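Local structure of peptidase S15/CocE/NonD (Thaumarchaeota archaeon SCGC AB-539-E09, 4PF1) at residues L52-V57 / S81-V86. The protein is probably a serine aminopeptidase of the S15 family that cleaves residues from the amino-terminal end of peptides through an alpha/beta-hydrolase catalytic domain. Residues are numbered along the deposited sequence; the frame is centred on the assembly and turned at random.
Sequences LIPKGV and SSLSMV
Pro54, at the end of strand 46-54, and Leu83, in the short, weakly bonded helix around 83-86, stand 7.2 Å apart from CA to CA, and no hydrogen bond joins the two backbones. The strand lies next to strand 32-40, outermost within this chain, in the central mixed sheet of the alpha/beta-hydrolase fold, and the contact is a small, buried example of how a loop helix packs on such a sheet; between these two segments it is wholly apolar. Leu83 does this with a forked tip. With CG anti to the backbone N (chi1 179°), its side chain reaches the strand and divides its two methyls between residues two apart. CD1 meets Leu52, 3.9 Å from its CB and 4.2 Å from its CD1. On the other branch, CD2 sits against the proline ring, 4.1 Å from Pro54 CB. Ile53, between them, turns its CB away from the helix. Cutting Leu83 back to an alanine would remove both methyls and is likely to leave a gap facing Leu52 CB and the ring of Pro54. Neighbouring groups complete the setting: Leu83 and Val86 also rest on Tyr32 of strand 32-40, and Asp31 OD1 accepts a hydrogen bond from Leu83 N. Ser82 OG and Ser84 OG, one on each side of Leu83 in sequence, share a hydrogen bond of 2.7 Å. Pro516 and Glu514 of a second subunit pack on Ser84 and Met85, so this helix also borders a subunit interface. From Pro54 the chain makes a type II beta turn to Val57, with Gly56 at positive phi (86°). Where strand gives way to turn, the closest approach is Pro54 CG to Leu83 CD2, at 3.8 Å.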
# COMPACT_ATOMS: atom_id res chain seq x y z
N LEU A 52 -20.00 23.21 -22.91
CA LEU A 52 -20.13 23.46 -21.48
C LEU A 52 -19.99 24.96 -21.21
O LEU A 52 -18.91 25.53 -21.39
CB LEU A 52 -19.10 22.65 -20.66
CG LEU A 52 -18.99 21.15 -20.99
CD1 LEU A 52 -17.81 20.54 -20.29
CD2 LEU A 52 -20.27 20.40 -20.61
N ILE A 53 -21.10 25.61 -20.84
CA ILE A 53 -21.12 27.04 -20.59
C ILE A 53 -21.24 27.30 -19.09
O ILE A 53 -22.22 26.88 -18.48
CB ILE A 53 -22.25 27.76 -21.38
CG1 ILE A 53 -22.36 27.24 -22.84
CG2 ILE A 53 -22.06 29.29 -21.34
CD1 ILE A 53 -23.74 27.35 -23.46
N PRO A 54 -20.26 28.01 -18.47
CA PRO A 54 -20.39 28.33 -17.03
C PRO A 54 -21.60 29.24 -16.80
O PRO A 54 -21.85 30.13 -17.61
CB PRO A 54 -19.07 29.03 -16.70
CG PRO A 54 -18.16 28.74 -17.85
CD PRO A 54 -19.03 28.59 -19.04
N LYS A 55 -22.38 28.98 -15.74
CA LYS A 55 -23.58 29.78 -15.47
C LYS A 55 -23.24 31.23 -15.08
O LYS A 55 -22.33 31.47 -14.29
CB LYS A 55 -24.45 29.12 -14.38
CG LYS A 55 -25.31 27.98 -14.91
CD LYS A 55 -26.57 27.80 -14.09
CE LYS A 55 -27.50 26.77 -14.69
NZ LYS A 55 -27.20 25.40 -14.21
N GLY A 56 -23.97 32.17 -15.69
CA GLY A 56 -23.83 33.60 -15.44
C GLY A 56 -22.76 34.32 -16.24
O GLY A 56 -22.69 35.55 -16.22
N VAL A 57 -21.91 33.56 -16.96
CA VAL A 57 -20.81 34.14 -17.74
C VAL A 57 -21.31 34.77 -19.06
O VAL A 57 -22.35 34.37 -19.60
CB VAL A 57 -19.68 33.10 -17.97
CG1 VAL A 57 -19.98 32.19 -19.17
CG2 VAL A 57 -18.32 33.78 -18.12
N SER A 81 -22.11 18.02 -10.47
CA SER A 81 -22.88 19.24 -10.66
C SER A 81 -21.94 20.44 -10.80
O SER A 81 -22.39 21.56 -11.08
CB SER A 81 -23.83 19.44 -9.48
OG SER A 81 -23.14 19.46 -8.25
N SER A 82 -20.63 20.20 -10.62
CA SER A 82 -19.58 21.22 -10.69
C SER A 82 -18.79 21.10 -12.00
O SER A 82 -18.38 19.99 -12.37
CB SER A 82 -18.65 21.10 -9.49
OG SER A 82 -17.60 22.05 -9.53
N LEU A 83 -18.57 22.24 -12.69
CA LEU A 83 -17.83 22.30 -13.96
C LEU A 83 -16.38 21.85 -13.78
O LEU A 83 -15.84 21.16 -14.64
CB LEU A 83 -17.89 23.72 -14.56
CG LEU A 83 -17.13 23.95 -15.89
CD1 LEU A 83 -17.72 23.11 -17.03
CD2 LEU A 83 -17.10 25.41 -16.26
N SER A 84 -15.77 22.20 -12.64
CA SER A 84 -14.39 21.86 -12.29
C SER A 84 -14.16 20.33 -12.22
O SER A 84 -13.03 19.88 -12.42
CB SER A 84 -14.02 22.48 -10.95
OG SER A 84 -14.90 22.05 -9.93
N MET A 85 -15.22 19.55 -11.93
CA MET A 85 -15.14 18.10 -11.73
C MET A 85 -15.48 17.27 -12.98
O MET A 85 -15.13 16.09 -13.02
CB MET A 85 -16.07 17.68 -10.58
CG MET A 85 -15.70 18.26 -9.23
SD MET A 85 -14.20 17.53 -8.53
CE MET A 85 -14.79 15.89 -8.09
N VAL A 86 -16.20 17.85 -13.97
CA VAL A 86 -16.62 17.10 -15.17
C VAL A 86 -15.57 17.15 -16.29
O VAL A 86 -15.52 16.23 -17.12
CB VAL A 86 -18.01 17.54 -15.70
CG1 VAL A 86 -19.13 17.12 -14.74
CG2 VAL A 86 -18.07 19.04 -15.99